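Local coordinates for RsfP (Uncultured bacterium, PDB 4GLJ), which probably catalyses the phosphate-dependent cleavage of methylthioadenosine, as a methylthioadenosine phosphorylase, and binds the dye rhodamine B, at residues I38-I49 against P77-L88. Numbering follows the deposited sequence.
Sequences IETPYGEPSDDI and PYRANIYALKTL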
loop_
_atom_site.group_PDB
_atom_site.type_symbol
_atom_site.label_atom_id
_atom_site.label_comp_id
_atom_site.label_asym_id
_atom_site.label_seq_id
_atom_site.Cartn_x
_atom_site.Cartn_y
_atom_site.Cartn_z
ATOM N N ILE A 38 -26.626 -15.187 6.779
ATOM C CA ILE A 38 -27.110 -13.942 6.195
ATOM C C ILE A 38 -26.469 -13.849 4.801
ATOM O O ILE A 38 -25.256 -14.005 4.690
ATOM C CB ILE A 38 -26.735 -12.760 7.100
ATOM C CG1 ILE A 38 -27.482 -12.885 8.432
ATOM C CG2 ILE A 38 -27.036 -11.441 6.393
ATOM C CD1 ILE A 38 -27.047 -11.938 9.519
ATOM N N GLU A 39 -27.264 -13.635 3.751
ATOM C CA GLU A 39 -26.720 -13.353 2.430
ATOM C C GLU A 39 -26.459 -11.851 2.350
ATOM O O GLU A 39 -27.181 -11.055 2.986
ATOM C CB GLU A 39 -27.688 -13.766 1.344
ATOM C CG GLU A 39 -28.194 -15.221 1.424
ATOM C CD GLU A 39 -27.228 -16.246 0.811
ATOM O OE1 GLU A 39 -25.987 -16.128 1.029
ATOM O OE2 GLU A 39 -27.719 -17.177 0.102
ATOM N N THR A 40 -25.355 -11.438 1.725
ATOM C CA THR A 40 -25.171 -10.016 1.532
ATOM C C THR A 40 -24.795 -9.766 0.068
ATOM O O THR A 40 -24.408 -10.711 -0.669
ATOM C CB THR A 40 -24.109 -9.361 2.442
ATOM O OG1 THR A 40 -22.817 -9.530 1.848
ATOM C CG2 THR A 40 -24.137 -9.854 3.949
ATOM N N PRO A 41 -24.899 -8.491 -0.366
ATOM C CA PRO A 41 -24.418 -8.168 -1.707
ATOM C C PRO A 41 -22.895 -8.360 -1.864
ATOM O O PRO A 41 -22.408 -8.319 -3.005
ATOM C CB PRO A 41 -24.818 -6.689 -1.878
ATOM C CG PRO A 41 -25.966 -6.494 -0.923
ATOM C CD PRO A 41 -25.569 -7.333 0.266
ATOM N N TYR A 42 -22.179 -8.632 -0.778
ATOM C CA TYR A 42 -20.710 -8.816 -0.791
ATOM C C TYR A 42 -20.338 -10.268 -0.542
ATOM O O TYR A 42 -19.208 -10.559 -0.223
ATOM C CB TYR A 42 -20.031 -7.901 0.270
ATOM C CG TYR A 42 -20.463 -6.510 -0.019
ATOM C CD1 TYR A 42 -21.483 -5.927 0.707
ATOM C CD2 TYR A 42 -19.902 -5.789 -1.065
ATOM C CE1 TYR A 42 -21.949 -4.668 0.388
ATOM C CE2 TYR A 42 -20.372 -4.520 -1.375
ATOM C CZ TYR A 42 -21.421 -3.987 -0.606
ATOM O OH TYR A 42 -21.911 -2.733 -0.846
ATOM N N GLY A 43 -21.301 -11.153 -0.679
ATOM C CA GLY A 43 -21.090 -12.563 -0.472
ATOM C C GLY A 43 -21.298 -12.903 0.984
ATOM O O GLY A 43 -21.959 -12.147 1.719
ATOM N N GLU A 44 -20.727 -14.038 1.400
ATOM C CA GLU A 44 -21.001 -14.563 2.718
ATOM C C GLU A 44 -20.079 -13.979 3.765
ATOM O O GLU A 44 -18.879 -13.764 3.519
ATOM C CB GLU A 44 -20.852 -16.087 2.710
ATOM C CG GLU A 44 -21.685 -16.750 1.627
ATOM C CD GLU A 44 -21.850 -18.253 1.865
ATOM O OE1 GLU A 44 -20.805 -18.954 1.802
ATOM O OE2 GLU A 44 -23.003 -18.713 2.113
ATOM N N PRO A 45 -20.623 -13.745 4.985
ATOM C CA PRO A 45 -19.771 -13.392 6.119
ATOM C C PRO A 45 -18.816 -14.529 6.434
ATOM O O PRO A 45 -19.005 -15.625 5.859
ATOM C CB PRO A 45 -20.749 -13.248 7.296
ATOM C CG PRO A 45 -22.058 -13.041 6.624
ATOM C CD PRO A 45 -22.036 -13.847 5.353
ATOM N N SER A 46 -17.865 -14.277 7.353
ATOM C CA SER A 46 -16.835 -15.231 7.683
ATOM C C SER A 46 -17.416 -16.555 8.184
ATOM O O SER A 46 -16.836 -17.583 7.921
ATOM C CB SER A 46 -15.954 -14.706 8.753
ATOM O OG SER A 46 -15.220 -13.586 8.382
ATOM N N ASP A 47 -18.547 -16.521 8.887
ATOM C CA ASP A 47 -19.204 -17.735 9.387
ATOM C C ASP A 47 -20.654 -17.330 9.659
ATOM O O ASP A 47 -20.966 -16.126 9.632
ATOM C CB ASP A 47 -18.500 -18.099 10.698
ATOM C CG ASP A 47 -18.932 -19.428 11.287
ATOM O OD1 ASP A 47 -19.613 -20.256 10.610
ATOM O OD2 ASP A 47 -18.581 -19.623 12.494
ATOM N N ASP A 48 -21.527 -18.299 9.947
ATOM C CA ASP A 48 -22.868 -17.992 10.441
ATOM C C ASP A 48 -22.742 -17.110 11.682
ATOM O O ASP A 48 -21.860 -17.310 12.490
ATOM C CB ASP A 48 -23.595 -19.285 10.812
ATOM C CG ASP A 48 -23.907 -20.155 9.606
ATOM O OD1 ASP A 48 -23.816 -19.686 8.444
ATOM O OD2 ASP A 48 -24.257 -21.319 9.810
ATOM N N ILE A 49 -23.533 -16.055 11.764
ATOM C CA ILE A 49 -23.567 -15.236 12.939
ATOM C C ILE A 49 -24.370 -15.940 14.056
ATOM O O ILE A 49 -25.484 -16.470 13.824
ATOM C CB ILE A 49 -24.110 -13.873 12.529
ATOM C CG1 ILE A 49 -23.009 -13.163 11.711
ATOM C CG2 ILE A 49 -24.516 -13.024 13.734
ATOM C CD1 ILE A 49 -23.604 -12.194 10.737
ATOM N N PRO A 77 -13.876 -11.591 4.719
ATOM C CA PRO A 77 -14.780 -10.790 3.928
ATOM C C PRO A 77 -15.323 -9.616 4.798
ATOM O O PRO A 77 -16.515 -9.624 5.266
ATOM C CB PRO A 77 -15.907 -11.802 3.581
ATOM C CG PRO A 77 -16.009 -12.651 4.854
ATOM C CD PRO A 77 -14.574 -12.752 5.343
ATOM N N TYR A 78 -14.510 -8.566 4.921
ATOM C CA TYR A 78 -14.892 -7.463 5.841
ATOM C C TYR A 78 -16.209 -6.797 5.444
ATOM O O TYR A 78 -16.969 -6.474 6.338
ATOM C CB TYR A 78 -13.762 -6.397 5.814
ATOM C CG TYR A 78 -12.503 -6.915 6.462
ATOM C CD1 TYR A 78 -12.375 -6.951 7.825
ATOM C CD2 TYR A 78 -11.472 -7.432 5.653
ATOM C CE1 TYR A 78 -11.221 -7.476 8.398
ATOM C CE2 TYR A 78 -10.320 -7.973 6.233
ATOM C CZ TYR A 78 -10.247 -8.046 7.565
ATOM O OH TYR A 78 -9.134 -8.538 8.148
ATOM N N ARG A 79 -16.458 -6.525 4.164
ATOM C CA ARG A 79 -17.682 -5.885 3.733
ATOM C C ARG A 79 -18.935 -6.721 3.989
ATOM O O ARG A 79 -19.843 -6.219 4.545
ATOM C CB ARG A 79 -17.603 -5.491 2.259
ATOM C CG ARG A 79 -16.824 -4.232 1.927
ATOM C CD ARG A 79 -16.748 -3.984 0.436
ATOM N NE ARG A 79 -16.211 -5.134 -0.239
ATOM C CZ ARG A 79 -16.262 -5.365 -1.535
ATOM N NH1 ARG A 79 -16.814 -4.520 -2.365
ATOM N NH2 ARG A 79 -15.733 -6.465 -1.983
ATOM N N ALA A 80 -18.931 -8.009 3.645
ATOM C CA ALA A 80 -20.012 -8.946 4.096
ATOM C C ALA A 80 -20.266 -8.998 5.568
ATOM O O ALA A 80 -21.420 -8.999 5.983
ATOM C CB ALA A 80 -19.825 -10.356 3.491
ATOM N N ASN A 81 -19.225 -9.046 6.386
ATOM C CA ASN A 81 -19.396 -9.145 7.840
ATOM C C ASN A 81 -20.101 -7.901 8.411
ATOM O O ASN A 81 -21.036 -8.020 9.197
ATOM C CB ASN A 81 -18.022 -9.263 8.516
ATOM C CG ASN A 81 -17.358 -10.630 8.277
ATOM O OD1 ASN A 81 -18.047 -11.576 7.825
ATOM N ND2 ASN A 81 -16.060 -10.766 8.632
ATOM N N ILE A 82 -19.673 -6.725 7.955
ATOM C CA ILE A 82 -20.207 -5.468 8.516
ATOM C C ILE A 82 -21.571 -5.320 7.923
ATOM O O ILE A 82 -22.485 -4.944 8.635
ATOM C CB ILE A 82 -19.234 -4.270 8.144
ATOM C CG1 ILE A 82 -17.929 -4.348 8.963
ATOM C CG2 ILE A 82 -19.920 -2.928 8.412
ATOM C CD1 ILE A 82 -18.080 -4.436 10.480
ATOM N N TYR A 83 -21.766 -5.653 6.627
ATOM C CA TYR A 83 -23.082 -5.495 6.033
ATOM C C TYR A 83 -24.100 -6.412 6.772
ATOM O O TYR A 83 -25.248 -6.023 7.114
ATOM C CB TYR A 83 -23.088 -5.865 4.550
ATOM C CG TYR A 83 -24.356 -5.407 3.805
ATOM C CD1 TYR A 83 -24.399 -4.170 3.150
ATOM C CD2 TYR A 83 -25.527 -6.197 3.768
ATOM C CE1 TYR A 83 -25.559 -3.745 2.468
ATOM C CE2 TYR A 83 -26.689 -5.779 3.096
ATOM C CZ TYR A 83 -26.684 -4.543 2.454
ATOM O OH TYR A 83 -27.822 -4.084 1.817
ATOM N N ALA A 84 -23.702 -7.656 6.999
ATOM C CA ALA A 84 -24.581 -8.614 7.711
ATOM C C ALA A 84 -24.996 -8.093 9.118
ATOM O O ALA A 84 -26.148 -8.210 9.506
ATOM C CB ALA A 84 -23.870 -9.960 7.798
ATOM N N LEU A 85 -24.072 -7.468 9.839
ATOM C CA LEU A 85 -24.347 -7.023 11.211
ATOM C C LEU A 85 -25.278 -5.818 11.095
ATOM O O LEU A 85 -26.225 -5.697 11.861
ATOM C CB LEU A 85 -23.059 -6.653 11.949
ATOM C CG LEU A 85 -22.134 -7.835 12.273
ATOM C CD1 LEU A 85 -20.853 -7.362 12.947
ATOM C CD2 LEU A 85 -22.844 -8.878 13.175
ATOM N N LYS A 86 -25.007 -4.930 10.128
ATOM C CA LYS A 86 -26.005 -3.902 9.795
ATOM C C LYS A 86 -27.426 -4.414 9.552
ATOM O O LYS A 86 -28.376 -3.832 10.085
ATOM C CB LYS A 86 -25.547 -3.034 8.592
ATOM C CG LYS A 86 -26.462 -1.833 8.427
ATOM C CD LYS A 86 -26.245 -0.872 9.634
ATOM C CE LYS A 86 -27.125 0.375 9.377
ATOM N NZ LYS A 86 -26.885 1.455 10.401
ATOM N N THR A 87 -27.598 -5.497 8.810
ATOM C CA THR A 87 -28.925 -6.018 8.566
ATOM C C THR A 87 -29.603 -6.506 9.854
ATOM O O THR A 87 -30.835 -6.592 9.914
ATOM C CB THR A 87 -28.979 -7.154 7.525
ATOM O OG1 THR A 87 -28.397 -8.351 8.069
ATOM C CG2 THR A 87 -28.302 -6.744 6.210
ATOM N N LEU A 88 -28.826 -6.783 10.894
ATOM C CA LEU A 88 -29.440 -7.263 12.165
ATOM C C LEU A 88 -29.847 -6.068 13.037
ATOM O O LEU A 88 -30.430 -6.231 14.096
ATOM C CB LEU A 88 -28.415 -8.163 12.902
ATOM C CG LEU A 88 -28.148 -9.536 12.247
ATOM C CD1 LEU A 88 -26.956 -10.297 12.849
ATOM C CD2 LEU A 88 -29.428 -10.369 12.382
HETATM O O HOH W 1 -16.900 -9.130 1.903
#
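Asn81 grips Ser46 with both ends of its amide. Its OD1 takes the backbone N-H of Ser46 at 2.7 Å, in the carbonyl plane and on a lone pair, while ND2 gives a nearly straight bond to Ser46 OG, which lies almost in the amide plane. With CG swung away from the carbonyl carbon (chi1 -72°), the buried amide reaches the loop, and the paired bonds fix its flip. Ser46 OG also bonds to the backbone O of Arg64. A leucine in place of Asn81 would probably leave the Ser46 N-H without its acceptor and Ser46 OG without the ND2 donor, holding this part of the loop less firmly. In the phosphorylase fold, segment 38-49 links antiparallel strands 33-36 and 49-54 of the central sheet and drapes along helix 78-87, whose inner side faces strands 16-20 and 57-63. The type I turn from Thr40 to Gly43 rides over Ala80: Thr40 OG1, placed between its backbone N and carbonyl carbon (chi1 84°), accepts from Tyr42 N in an ST turn and donates to Gly43 O at 2.8 Å. Gly43 O also sits 3.3 Å from Ala80 CB. Pro41 lays CD over a face of the Tyr83 ring, 3.7 Å from its centroid, and Tyr42 turns an edge toward Tyr83, planes at 61°. The Arg79 chain crosses Tyr42 at about a right angle, CB over the ring face, and Tyr42 CD2 lies over a face of the tilted guanidinium, 3.6 Å from Arg79 NH1. Tyr83 OH reaches on to the backbone N of Ala294. Ala84 CB is wedged among Ile38 CG2, Pro45 CG and Ile49 CD1, and Leu88 CD1 meets Ile38 CD1 at 3.7 Å and, tip to tip, Ile49 CG2.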